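Local coordinates for protein acyl-coenzyme A oxidase 1 (Yarrowia lipolytica, PDB 5Y9D) that oxidises 2,3-saturated acyl-CoAs to (2E)-enoyl-CoAs with FAD and molecular oxygen, releasing hydrogen peroxide in the peroxisomal beta-oxidation of fatty acids, at residues E181-Y186 / K222-G227; V249-G254 / T273-P278; S576-I581 / H591-A596; M284-V289 / L392-P397. All coordinates share one frame; numbering follows the deposited sequence.

Overall arrangement
Four contacts sample different ways of joining parts of one subunit. Interactions 1 and 2, both partly buried, reach the same mixed sheet of the middle domain, their centres about 15 Å apart: the first pairs two of its strands by backbone bonds, the second joins the corner before strand 275-278 to an adjacent antiparallel sheet, by one backbone bond from Thr273 and by Val275. Interaction 3, across the chain's centre from these two, is buried and wholly apolar between two helices. Interaction 4 is a surface meeting of loops, held by a lysine-amide bond and a proline against a ring. It touches interaction 1, Val289 CG2 packing 4.1 Å from Leu223 CD2, whereas interaction 3 stands well apart.

Interaction 1: E181-Y186 / K222-G227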
loop_
_atom_site.group_PDB
_atom_site.type_symbol
_atom_site.label_atom_id
_atom_site.label_comp_id
_atom_site.label_asym_id
_atom_site.label_seq_id
_atom_site.Cartn_x
_atom_site.Cartn_y
_atom_site.Cartn_z
ATOM N N GLU A 181 -9.066 -4.005 -30.053
ATOM C CA GLU A 181 -9.106 -3.310 -31.304
ATOM C C GLU A 181 -8.181 -3.943 -32.331
ATOM O O GLU A 181 -8.352 -3.733 -33.517
ATOM C CB GLU A 181 -8.801 -1.827 -31.076
ATOM C CG GLU A 181 -9.960 -0.984 -30.561
ATOM C CD GLU A 181 -9.601 0.511 -30.509
ATOM O OE1 GLU A 181 -8.759 0.942 -29.664
ATOM O OE2 GLU A 181 -10.137 1.286 -31.338
ATOM N N THR A 182 -7.223 -4.736 -31.898
ATOM C CA THR A 182 -6.366 -5.496 -32.820
ATOM C C THR A 182 -7.174 -6.454 -33.662
ATOM O O THR A 182 -8.009 -7.157 -33.134
ATOM C CB THR A 182 -5.376 -6.364 -32.053
ATOM O OG1 THR A 182 -4.427 -5.534 -31.383
ATOM C CG2 THR A 182 -4.645 -7.289 -32.998
ATOM N N THR A 183 -6.884 -6.544 -34.959
ATOM C CA THR A 183 -7.688 -7.387 -35.844
ATOM C C THR A 183 -6.969 -8.582 -36.384
ATOM O O THR A 183 -5.782 -8.512 -36.682
ATOM C CB THR A 183 -8.167 -6.615 -37.098
ATOM O OG1 THR A 183 -7.045 -6.292 -37.942
ATOM C CG2 THR A 183 -8.990 -5.357 -36.727
ATOM N N ALA A 184 -7.742 -9.634 -36.629
ATOM C CA ALA A 184 -7.297 -10.815 -37.356
ATOM C C ALA A 184 -8.256 -11.081 -38.513
ATOM O O ALA A 184 -9.286 -11.761 -38.340
ATOM C CB ALA A 184 -7.282 -12.022 -36.442
ATOM N N THR A 185 -7.914 -10.579 -39.694
ATOM C CA THR A 185 -8.840 -10.628 -40.797
ATOM C C THR A 185 -8.378 -11.679 -41.793
ATOM O O THR A 185 -7.218 -11.698 -42.193
ATOM C CB THR A 185 -9.112 -9.244 -41.436
ATOM O OG1 THR A 185 -9.287 -9.386 -42.843
ATOM C CG2 THR A 185 -8.012 -8.265 -41.190
ATOM N N TYR A 186 -9.327 -12.551 -42.166
ATOM C CA TYR A 186 -9.056 -13.798 -42.883
ATOM C C TYR A 186 -8.834 -13.531 -44.347
ATOM O O TYR A 186 -9.504 -12.705 -44.920
ATOM C CB TYR A 186 -10.206 -14.800 -42.742
ATOM C CG TYR A 186 -9.921 -16.067 -43.521
ATOM C CD1 TYR A 186 -8.867 -16.900 -43.159
ATOM C CD2 TYR A 186 -10.658 -16.402 -44.660
ATOM C CE1 TYR A 186 -8.581 -18.047 -43.881
ATOM C CE2 TYR A 186 -10.377 -17.545 -45.396
ATOM C CZ TYR A 186 -9.340 -18.362 -44.997
ATOM O OH TYR A 186 -9.043 -19.486 -45.707
ATOM N N LYS A 222 -9.801 -9.463 -32.899
ATOM C CA LYS A 222 -11.101 -9.612 -33.523
ATOM C C LYS A 222 -10.946 -10.347 -34.824
ATOM O O LYS A 222 -10.208 -9.923 -35.720
ATOM C CB LYS A 222 -11.770 -8.261 -33.736
ATOM C CG LYS A 222 -12.174 -7.605 -32.436
ATOM C CD LYS A 222 -13.028 -8.567 -31.617
ATOM C CE LYS A 222 -13.668 -7.900 -30.425
ATOM N NZ LYS A 222 -14.394 -6.668 -30.849
ATOM N N LEU A 223 -11.628 -11.484 -34.892
ATOM C CA LEU A 223 -11.622 -12.350 -36.058
ATOM C C LEU A 223 -12.509 -11.723 -37.122
ATOM O O LEU A 223 -13.738 -11.640 -36.941
ATOM C CB LEU A 223 -12.199 -13.686 -35.637
ATOM C CG LEU A 223 -12.524 -14.677 -36.729
ATOM C CD1 LEU A 223 -11.225 -15.024 -37.418
ATOM C CD2 LEU A 223 -13.175 -15.891 -36.076
ATOM N N ILE A 224 -11.907 -11.247 -38.217
ATOM C CA ILE A 224 -12.711 -10.624 -39.253
ATOM C C ILE A 224 -12.728 -11.495 -40.496
ATOM O O ILE A 224 -11.695 -11.795 -41.031
ATOM C CB ILE A 224 -12.272 -9.193 -39.624
ATOM C CG1 ILE A 224 -11.813 -8.381 -38.410
ATOM C CG2 ILE A 224 -13.422 -8.461 -40.303
ATOM C CD1 ILE A 224 -12.837 -8.207 -37.316
ATOM N N VAL A 225 -13.922 -11.876 -40.939
ATOM C CA VAL A 225 -14.138 -12.671 -42.164
ATOM C C VAL A 225 -15.246 -11.996 -42.982
ATOM O O VAL A 225 -16.332 -11.705 -42.461
ATOM C CB VAL A 225 -14.556 -14.137 -41.856
ATOM C CG1 VAL A 225 -14.462 -15.003 -43.112
ATOM C CG2 VAL A 225 -13.689 -14.755 -40.766
ATOM N N HIS A 226 -14.963 -11.726 -44.255
ATOM C CA HIS A 226 -15.926 -11.077 -45.160
ATOM C C HIS A 226 -16.602 -9.844 -44.564
ATOM O O HIS A 226 -17.810 -9.623 -44.748
ATOM C CB HIS A 226 -16.988 -12.084 -45.577
ATOM C CG HIS A 226 -16.420 -13.301 -46.225
ATOM N ND1 HIS A 226 -15.448 -13.231 -47.196
ATOM C CD2 HIS A 226 -16.687 -14.615 -46.047
ATOM C CE1 HIS A 226 -15.132 -14.452 -47.588
ATOM N NE2 HIS A 226 -15.867 -15.312 -46.905
ATOM N N GLY A 227 -15.808 -9.050 -43.846
ATOM C CA GLY A 227 -16.243 -7.780 -43.278
ATOM C C GLY A 227 -17.034 -7.893 -42.002
ATOM O O GLY A 227 -17.558 -6.901 -41.521
#
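With CG turned opposite the backbone N (chi1 179°), the Tyr186 side chain leaves strand 183-186 so that its CB rests 4.0 Å from Val225 CG2, while the ring leads away from the neighbouring strand. Its hydroxyl is held by a hydrogen bond to Asp191. The CG1 branch of Ile224 lies beside its own backbone N, and the branch point itself does the touching: Ile224 CB comes to 3.6 Å from Thr185 CB, both residues on one face of the sheet. These meetings decorate a parallel pair in the mixed sheet of the acyl-CoA dehydrogenase-type middle domain, whose short strand axes diverge by 24°. Lys222 and Ile224 each turn both N and O to the first strand: Lys222 N donates to Thr182 O (2.9 Å), Ala184 N to Lys222 O (2.6 Å), Ile224 N to Ala184 O (2.7 Å) and Tyr186 N to Ile224 O (2.7 Å). Ala184 O also receives a CA-H contact from Leu223 CA at 3.3 Å. Ala184 and Leu223 occupy the buried face, against Phe235 and Tyr230 of strand 228-238 respectively. At the start of the pairing, Thr182, whose side chain lies about 11 Å from the bound FAD, is hydrogen-bonded through OG1 to Glu170.

Interaction 2: V249-G254 / T273-P278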
loop_
_atom_site.group_PDB
_atom_site.type_symbol
_atom_site.label_atom_id
_atom_site.label_comp_id
_atom_site.label_asym_id
_atom_site.label_seq_id
_atom_site.Cartn_x
_atom_site.Cartn_y
_atom_site.Cartn_z
ATOM N N VAL A 249 9.069 -9.597 -39.827
ATOM C CA VAL A 249 8.541 -8.496 -40.626
ATOM C C VAL A 249 7.103 -8.128 -40.207
ATOM O O VAL A 249 6.243 -9.012 -40.031
ATOM C CB VAL A 249 8.623 -8.808 -42.133
ATOM C CG1 VAL A 249 7.592 -9.871 -42.531
ATOM C CG2 VAL A 249 8.438 -7.526 -42.951
ATOM N N GLY A 250 6.884 -6.821 -40.001
ATOM C CA GLY A 250 5.610 -6.283 -39.503
ATOM C C GLY A 250 5.414 -6.310 -37.987
ATOM O O GLY A 250 4.453 -5.779 -37.495
ATOM N N VAL A 251 6.308 -6.954 -37.249
ATOM C CA VAL A 251 6.229 -7.039 -35.805
ATOM C C VAL A 251 7.131 -5.975 -35.172
ATOM O O VAL A 251 8.364 -5.979 -35.380
ATOM C CB VAL A 251 6.725 -8.422 -35.342
ATOM C CG1 VAL A 251 6.687 -8.548 -33.822
ATOM C CG2 VAL A 251 5.882 -9.507 -35.992
ATOM N N SER A 252 6.518 -5.101 -34.373
ATOM C CA SER A 252 7.220 -4.029 -33.678
ATOM C C SER A 252 7.120 -4.211 -32.180
ATOM O O SER A 252 6.025 -4.292 -31.666
ATOM C CB SER A 252 6.551 -2.703 -34.011
ATOM O OG SER A 252 7.036 -2.173 -35.219
ATOM N N ILE A 253 8.256 -4.212 -31.486
ATOM C CA ILE A 253 8.333 -4.412 -30.019
ATOM C C ILE A 253 9.288 -3.418 -29.319
ATOM O O ILE A 253 10.349 -3.053 -29.839
ATOM C CB ILE A 253 8.845 -5.831 -29.679
ATOM C CG1 ILE A 253 7.988 -6.901 -30.372
ATOM C CG2 ILE A 253 8.966 -6.056 -28.178
ATOM C CD1 ILE A 253 7.316 -7.891 -29.498
ATOM N N GLY A 254 8.902 -2.986 -28.124
ATOM C CA GLY A 254 9.810 -2.264 -27.241
ATOM C C GLY A 254 9.526 -2.600 -25.809
ATOM O O GLY A 254 8.583 -3.313 -25.500
ATOM N N THR A 273 1.812 -4.892 -38.034
ATOM C CA THR A 273 1.441 -4.276 -39.315
ATOM C C THR A 273 1.392 -5.327 -40.444
ATOM O O THR A 273 2.441 -5.712 -40.951
ATOM C CB THR A 273 2.424 -3.166 -39.766
ATOM O OG1 THR A 273 2.396 -2.073 -38.858
ATOM C CG2 THR A 273 1.979 -2.603 -41.104
ATOM N N ASN A 274 0.178 -5.744 -40.828
ATOM C CA ASN A 274 -0.096 -6.794 -41.871
ATOM C C ASN A 274 0.813 -7.967 -41.733
ATOM O O ASN A 274 1.585 -8.291 -42.640
ATOM C CB ASN A 274 -0.062 -6.262 -43.328
ATOM C CG ASN A 274 -1.251 -5.360 -43.652
ATOM O OD1 ASN A 274 -2.066 -5.694 -44.514
ATOM N ND2 ASN A 274 -1.355 -4.190 -42.956
ATOM N N VAL A 275 0.760 -8.557 -40.549
ATOM C CA VAL A 275 1.501 -9.771 -40.266
ATOM C C VAL A 275 0.681 -11.004 -40.617
ATOM O O VAL A 275 -0.430 -11.182 -40.129
ATOM C CB VAL A 275 1.935 -9.827 -38.803
ATOM C CG1 VAL A 275 2.546 -11.176 -38.493
ATOM C CG2 VAL A 275 2.935 -8.729 -38.544
ATOM N N ARG A 276 1.265 -11.863 -41.441
ATOM C CA ARG A 276 0.559 -12.988 -42.012
ATOM C C ARG A 276 0.905 -14.196 -41.218
ATOM O O ARG A 276 2.083 -14.473 -40.972
ATOM C CB ARG A 276 0.909 -13.145 -43.485
ATOM C CG ARG A 276 0.492 -11.914 -44.277
ATOM C CD ARG A 276 0.538 -12.115 -45.782
ATOM N NE ARG A 276 -0.289 -11.093 -46.458
ATOM C CZ ARG A 276 -1.527 -11.272 -46.943
ATOM N NH1 ARG A 276 -2.144 -12.456 -46.885
ATOM N NH2 ARG A 276 -2.151 -10.254 -47.507
ATOM N N ILE A 277 -0.140 -14.861 -40.745
ATOM C CA ILE A 277 -0.004 -16.172 -40.152
ATOM C C ILE A 277 -0.891 -17.184 -40.917
ATOM O O ILE A 277 -1.919 -16.824 -41.463
ATOM C CB ILE A 277 -0.333 -16.166 -38.635
ATOM C CG1 ILE A 277 -1.750 -15.693 -38.378
ATOM C CG2 ILE A 277 0.648 -15.284 -37.873
ATOM C CD1 ILE A 277 -2.143 -15.760 -36.922
ATOM N N PRO A 278 -0.494 -18.450 -40.954
ATOM C CA PRO A 278 -1.457 -19.386 -41.523
ATOM C C PRO A 278 -2.730 -19.485 -40.703
ATOM O O PRO A 278 -2.763 -19.101 -39.541
ATOM C CB PRO A 278 -0.714 -20.729 -41.523
ATOM C CG PRO A 278 0.497 -20.530 -40.668
ATOM C CD PRO A 278 0.807 -19.068 -40.658
#
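Val275 lays its CG2 methyl over the Gly250 peptide, 3.5 Å from both Gly250 C and Gly250 O, and so covers main chain with a hydrocarbon group. The contact belongs to the beta-rich middle domain of the acyl-CoA dehydrogenase fold, at the corner where the chain leaves one sheet for another. Strand 251-255 is an outer member of a three-stranded antiparallel sheet and pairs with strand 268-272; after Thr273 and Asn274 the chain enters strand 275-278, which instead lines up against strand 192-196 of the mixed sheet. The two segments therefore meet only near their first residues and then part company.

The same methyl serves a second neighbour. With CG1 of Val275 anti to the backbone N (chi1 173°), CG2 falls beside that N and opposite the carbonyl carbon, and from there it also reaches Val251 CG2 at 4.0 Å. The two valines cross obliquely, each offering a single methyl, and both are buried: Val251 leans on Leu239 in a loop, Val275 on Val237 of strand 228-238. Gly250 has a positive phi of 83°. Gly250 CA lies 3.5 Å from Thr273 O, a CA-H...O contact. One conventional hydrogen bond spans the corner and extends the antiparallel pairing by a step: Thr273 N donates to Gly250 O at 2.8 Å, in the carbonyl plane and on a lone pair.

Interaction 3: S576-I581 / H591-A596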
loop_
_atom_site.group_PDB
_atom_site.type_symbol
_atom_site.label_atom_id
_atom_site.label_comp_id
_atom_site.label_asym_id
_atom_site.label_seq_id
_atom_site.Cartn_x
_atom_site.Cartn_y
_atom_site.Cartn_z
ATOM N N SER A 576 -15.408 -22.025 5.172
ATOM C CA SER A 576 -14.428 -23.022 4.760
ATOM C C SER A 576 -13.418 -23.339 5.860
ATOM O O SER A 576 -12.978 -24.469 5.979
ATOM C CB SER A 576 -13.696 -22.585 3.493
ATOM O OG SER A 576 -14.625 -22.272 2.472
ATOM N N PHE A 577 -13.063 -22.347 6.659
ATOM C CA PHE A 577 -12.140 -22.550 7.767
ATOM C C PHE A 577 -12.744 -23.481 8.796
ATOM O O PHE A 577 -12.086 -24.421 9.232
ATOM C CB PHE A 577 -11.791 -21.216 8.427
ATOM C CG PHE A 577 -10.516 -21.227 9.225
ATOM C CD1 PHE A 577 -9.772 -22.395 9.429
ATOM C CD2 PHE A 577 -10.077 -20.062 9.815
ATOM C CE1 PHE A 577 -8.615 -22.374 10.170
ATOM C CE2 PHE A 577 -8.922 -20.044 10.569
ATOM C CZ PHE A 577 -8.183 -21.200 10.735
ATOM N N TYR A 578 -14.000 -23.245 9.167
ATOM C CA TYR A 578 -14.693 -24.148 10.126
ATOM C C TYR A 578 -14.868 -25.573 9.609
ATOM O O TYR A 578 -14.781 -26.519 10.363
ATOM C CB TYR A 578 -16.072 -23.591 10.479
ATOM C CG TYR A 578 -16.012 -22.468 11.460
ATOM C CD1 TYR A 578 -15.400 -22.638 12.680
ATOM C CD2 TYR A 578 -16.584 -21.233 11.179
ATOM C CE1 TYR A 578 -15.340 -21.610 13.590
ATOM C CE2 TYR A 578 -16.540 -20.206 12.105
ATOM C CZ TYR A 578 -15.918 -20.413 13.314
ATOM O OH TYR A 578 -15.842 -19.415 14.243
ATOM N N ALA A 579 -15.141 -25.705 8.320
ATOM C CA ALA A 579 -15.325 -27.005 7.712
ATOM C C ALA A 579 -14.046 -27.830 7.801
ATOM O O ALA A 579 -14.122 -29.047 7.924
ATOM C CB ALA A 579 -15.756 -26.852 6.257
ATOM N N ARG A 580 -12.883 -27.175 7.724
ATOM C CA ARG A 580 -11.590 -27.873 7.893
ATOM C C ARG A 580 -11.218 -28.139 9.376
ATOM O O ARG A 580 -10.578 -29.135 9.686
ATOM C CB ARG A 580 -10.436 -27.089 7.227
ATOM C CG ARG A 580 -10.445 -27.043 5.711
ATOM C CD ARG A 580 -9.745 -28.205 5.052
ATOM N NE ARG A 580 -8.274 -28.122 5.116
ATOM C CZ ARG A 580 -7.487 -27.400 4.312
ATOM N NH1 ARG A 580 -8.005 -26.625 3.367
ATOM N NH2 ARG A 580 -6.163 -27.461 4.446
ATOM N N ILE A 581 -11.586 -27.228 10.273
ATOM C CA ILE A 581 -11.325 -27.379 11.723
ATOM C C ILE A 581 -12.101 -28.584 12.287
ATOM O O ILE A 581 -11.689 -29.222 13.274
ATOM C CB ILE A 581 -11.695 -26.080 12.497
ATOM C CG1 ILE A 581 -10.958 -24.888 11.881
ATOM C CG2 ILE A 581 -11.410 -26.195 13.997
ATOM C CD1 ILE A 581 -10.584 -23.769 12.827
ATOM N N HIS A 591 -6.883 -24.598 19.416
ATOM C CA HIS A 591 -6.106 -23.421 19.004
ATOM C C HIS A 591 -6.562 -22.932 17.644
ATOM O O HIS A 591 -6.694 -21.723 17.420
ATOM C CB HIS A 591 -4.615 -23.722 18.971
ATOM C CG HIS A 591 -4.098 -24.332 20.235
ATOM N ND1 HIS A 591 -3.758 -25.669 20.328
ATOM C CD2 HIS A 591 -3.885 -23.798 21.460
ATOM C CE1 HIS A 591 -3.363 -25.932 21.561
ATOM N NE2 HIS A 591 -3.425 -24.812 22.266
ATOM N N LEU A 592 -6.802 -23.874 16.731
ATOM C CA LEU A 592 -7.372 -23.535 15.440
ATOM C C LEU A 592 -8.767 -22.934 15.593
ATOM O O LEU A 592 -9.143 -22.015 14.829
ATOM C CB LEU A 592 -7.431 -24.749 14.530
ATOM C CG LEU A 592 -6.127 -25.386 14.046
ATOM C CD1 LEU A 592 -6.521 -26.622 13.270
ATOM C CD2 LEU A 592 -5.304 -24.484 13.151
ATOM N N LEU A 593 -9.538 -23.445 16.563
ATOM C CA LEU A 593 -10.853 -22.876 16.835
ATOM C C LEU A 593 -10.742 -21.427 17.252
ATOM O O LEU A 593 -11.502 -20.579 16.780
ATOM C CB LEU A 593 -11.634 -23.677 17.877
ATOM C CG LEU A 593 -12.510 -24.782 17.267
ATOM C CD1 LEU A 593 -13.149 -25.642 18.352
ATOM C CD2 LEU A 593 -13.575 -24.204 16.336
ATOM N N LYS A 594 -9.777 -21.123 18.091
ATOM C CA LYS A 594 -9.606 -19.730 18.525
ATOM C C LYS A 594 -9.356 -18.788 17.350
ATOM O O LYS A 594 -9.994 -17.733 17.247
ATOM C CB LYS A 594 -8.480 -19.602 19.556
ATOM C CG LYS A 594 -8.718 -20.480 20.770
ATOM C CD LYS A 594 -8.491 -19.750 22.087
ATOM C CE LYS A 594 -9.007 -20.573 23.261
ATOM N NZ LYS A 594 -9.864 -19.739 24.145
ATOM N N LEU A 595 -8.452 -19.179 16.453
ATOM C CA LEU A 595 -8.192 -18.396 15.244
ATOM C C LEU A 595 -9.471 -18.175 14.415
ATOM O O LEU A 595 -9.724 -17.053 14.004
ATOM C CB LEU A 595 -7.136 -19.081 14.361
ATOM C CG LEU A 595 -5.698 -19.054 14.838
ATOM C CD1 LEU A 595 -4.861 -19.994 14.005
ATOM C CD2 LEU A 595 -5.152 -17.629 14.778
ATOM N N ALA A 596 -10.242 -19.247 14.165
ATOM C CA ALA A 596 -11.515 -19.142 13.419
ATOM C C ALA A 596 -12.459 -18.109 13.998
ATOM O O ALA A 596 -12.918 -17.231 13.276
ATOM C CB ALA A 596 -12.239 -20.469 13.374
#
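Phe577 and Tyr578 supply the aromatic part of this contact, and both converge on Ala596. The Phe577 ring receives the Ala596 methyl over one face, toward the rim, with Phe577 CD2 4.2 Å from Ala596 CB; its neighbouring atom CE2 passes 4.3 Å from Leu595 CB. Tyr578 approaches from its own side. Its CG stands opposite the carbonyl carbon (Tyr578 chi1 -77°), a setting that brings the far part of the ring toward the second helix, where CE1 lies close to Ala596 CB, at 3.3 Å. At its edge the same ring meets Leu593 CD2, 4.2 Å from Tyr578 CE1, the two side chains crossing at about a right angle.

The aliphatic part centres on Ile581, whose two branches divide the work. Its CG2 methyl touches Leu593 CG at 3.7 Å, while CD1 lies 3.7 Å from both Leu592 CB and Ala596 CB, so one isoleucine bridges a full turn of the partner helix.

Polar bonding plays no part between the segments. Within the helices Ile581 N donates to Phe577 O and Ala596 N to Leu592 O, and the Tyr578 hydroxyl is hydrogen-bonded to Asn597 OD1, just beyond Ala596.

The axes of the two short segments come to 10.2 Å at closest and run at 170°, making an antiparallel helical hairpin from the last turns of helix 558-581 and the first turns of helix 589-606. Around it, Phe577 also packs on Tyr369, Ala370 and Met373 of helix 355-391, Tyr578 on Leu522 and Val523 of helix 519-544, and Leu595 on Val636 of helix 619-637.

Interaction 4: M284-V289 / L392-P397; sequences MRYAKV and LNPNDP
This is a surface contact between two loops, mixed in character, with Tyr286 and Pro394 as its apolar element and Arg285, Lys288 and Asn395 adding polar groups. Segment 284-289 belongs to the connection leaving the beta-rich middle domain for helix 306-334; segment 392-397 joins helices 355-391 and 400-437 of the C-alpha1 domain.

Pro394 CG comes up to the edge of the Tyr286 ring, near its plane, 3.8 Å from Tyr286 CE1 and equally far from Arg285 O. The extended Arg285 chain carries NH1 to 3.5 Å from Leu392 O, oblique to the guanidinium and not hydrogen-bonded, while NH2 is bonded to Gly143 O. The facing loop is shaped by a type I turn from Asn393 to Asp396 and by an Asx turn, in which Asn393 OD1 accepts from Asn395 N at 2.9 Å, the donor above the side-chain carbonyl plane.

Lys288 reaches across with a chain bent at chi2 (127°) and chi4. Lys288 NZ donates to Asn395 OD1 at 3.1 Å, tilted 24° from the amide plane, and makes a weak bond to Met284 O. The ammonium thus meets neutral oxygens here, so the polar part of the link is ion-dipole in nature and probably weaker than a pairing of opposite charges.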
loop_
_atom_site.group_PDB
_atom_site.type_symbol
_atom_site.label_atom_id
_atom_site.label_comp_id
_atom_site.label_asym_id
_atom_site.label_seq_id
_atom_site.Cartn_x
_atom_site.Cartn_y
_atom_site.Cartn_z
ATOM N N MET A 284 -8.403 -23.716 -32.438
ATOM C CA MET A 284 -9.721 -24.084 -32.959
ATOM C C MET A 284 -10.395 -25.239 -32.237
ATOM O O MET A 284 -11.119 -26.026 -32.844
ATOM C CB MET A 284 -9.620 -24.430 -34.459
ATOM C CG MET A 284 -9.247 -23.270 -35.358
ATOM S SD MET A 284 -9.679 -23.505 -37.093
ATOM C CE MET A 284 -8.718 -22.211 -37.863
ATOM N N ARG A 285 -10.180 -25.348 -30.941
ATOM C CA ARG A 285 -10.828 -26.394 -30.182
ATOM C C ARG A 285 -12.347 -26.155 -30.193
ATOM O O ARG A 285 -13.135 -27.083 -30.411
ATOM C CB ARG A 285 -10.269 -26.433 -28.767
ATOM C CG ARG A 285 -10.491 -27.744 -28.051
ATOM C CD ARG A 285 -9.815 -27.761 -26.700
ATOM N NE ARG A 285 -10.070 -29.026 -26.016
ATOM C CZ ARG A 285 -9.261 -30.086 -26.004
ATOM N NH1 ARG A 285 -9.622 -31.180 -25.334
ATOM N NH2 ARG A 285 -8.101 -30.082 -26.646
ATOM N N TYR A 286 -12.735 -24.897 -30.015
ATOM C CA TYR A 286 -14.130 -24.521 -29.864
ATOM C C TYR A 286 -14.684 -23.691 -31.014
ATOM O O TYR A 286 -15.827 -23.873 -31.422
ATOM C CB TYR A 286 -14.297 -23.714 -28.574
ATOM C CG TYR A 286 -13.851 -24.443 -27.335
ATOM C CD1 TYR A 286 -14.269 -25.739 -27.094
ATOM C CD2 TYR A 286 -13.021 -23.830 -26.396
ATOM C CE1 TYR A 286 -13.862 -26.424 -25.963
ATOM C CE2 TYR A 286 -12.612 -24.506 -25.256
ATOM C CZ TYR A 286 -13.040 -25.807 -25.049
ATOM O OH TYR A 286 -12.667 -26.502 -23.925
ATOM N N ALA A 287 -13.886 -22.756 -31.498
ATOM C CA ALA A 287 -14.251 -21.891 -32.609
ATOM C C ALA A 287 -13.415 -22.274 -33.809
ATOM O O ALA A 287 -12.215 -22.433 -33.675
ATOM C CB ALA A 287 -13.985 -20.439 -32.238
ATOM N N LYS A 288 -14.047 -22.402 -34.981
ATOM C CA LYS A 288 -13.380 -22.896 -36.184
ATOM C C LYS A 288 -13.580 -21.964 -37.348
ATOM O O LYS A 288 -14.527 -21.194 -37.396
ATOM C CB LYS A 288 -13.912 -24.279 -36.557
ATOM C CG LYS A 288 -13.501 -25.376 -35.585
ATOM C CD LYS A 288 -14.705 -26.175 -35.082
ATOM C CE LYS A 288 -14.410 -27.034 -33.847
ATOM N NZ LYS A 288 -13.338 -28.055 -34.077
ATOM N N VAL A 289 -12.669 -22.040 -38.292
ATOM C CA VAL A 289 -12.773 -21.317 -39.525
ATOM C C VAL A 289 -12.236 -22.245 -40.580
ATOM O O VAL A 289 -11.133 -22.775 -40.419
ATOM C CB VAL A 289 -11.914 -20.046 -39.530
ATOM C CG1 VAL A 289 -11.988 -19.369 -40.893
ATOM C CG2 VAL A 289 -12.381 -19.097 -38.443
ATOM N N LEU A 392 -12.950 -34.108 -22.749
ATOM C CA LEU A 392 -14.114 -33.960 -23.637
ATOM C C LEU A 392 -13.702 -33.553 -25.059
ATOM O O LEU A 392 -12.823 -32.699 -25.246
ATOM C CB LEU A 392 -15.091 -32.912 -23.089
ATOM C CG LEU A 392 -16.045 -33.403 -21.998
ATOM C CD1 LEU A 392 -16.537 -32.247 -21.147
ATOM C CD2 LEU A 392 -17.211 -34.162 -22.607
ATOM N N ASN A 393 -14.352 -34.171 -26.049
ATOM C CA ASN A 393 -14.232 -33.790 -27.459
ATOM C C ASN A 393 -15.486 -33.006 -27.876
ATOM O O ASN A 393 -16.590 -33.559 -27.832
ATOM C CB ASN A 393 -14.078 -35.052 -28.315
ATOM C CG ASN A 393 -13.948 -34.754 -29.798
ATOM O OD1 ASN A 393 -13.869 -33.595 -30.212
ATOM N ND2 ASN A 393 -13.932 -35.807 -30.609
ATOM N N PRO A 394 -15.334 -31.713 -28.255
ATOM C CA PRO A 394 -16.497 -30.919 -28.712
ATOM C C PRO A 394 -16.983 -31.259 -30.124
ATOM O O PRO A 394 -18.025 -30.752 -30.555
ATOM C CB PRO A 394 -15.993 -29.464 -28.667
ATOM C CG PRO A 394 -14.679 -29.502 -27.956
ATOM C CD PRO A 394 -14.123 -30.881 -28.138
ATOM N N ASN A 395 -16.223 -32.086 -30.838
ATOM C CA ASN A 395 -16.654 -32.615 -32.133
ATOM C C ASN A 395 -17.396 -33.956 -32.027
ATOM O O ASN A 395 -17.622 -34.618 -33.046
ATOM C CB ASN A 395 -15.453 -32.752 -33.079
ATOM C CG ASN A 395 -15.090 -31.445 -33.747
ATOM O OD1 ASN A 395 -15.237 -30.367 -33.160
ATOM N ND2 ASN A 395 -14.620 -31.529 -34.992
ATOM N N ASP A 396 -17.771 -34.352 -30.809
ATOM C CA ASP A 396 -18.587 -35.545 -30.609
ATOM C C ASP A 396 -20.025 -35.161 -30.196
ATOM O O ASP A 396 -20.226 -34.500 -29.167
ATOM C CB ASP A 396 -17.949 -36.481 -29.576
ATOM C CG ASP A 396 -18.402 -37.929 -29.741
ATOM O OD1 ASP A 396 -19.559 -38.156 -30.160
ATOM O OD2 ASP A 396 -17.598 -38.845 -29.454
ATOM N N PRO A 397 -21.032 -35.559 -31.013
ATOM C CA PRO A 397 -22.426 -35.305 -30.638
ATOM C C PRO A 397 -22.863 -36.078 -29.393
ATOM O O PRO A 397 -23.647 -35.560 -28.606
ATOM C CB PRO A 397 -23.216 -35.768 -31.872
ATOM C CG PRO A 397 -22.313 -36.722 -32.580
ATOM C CD PRO A 397 -20.934 -36.179 -32.350
#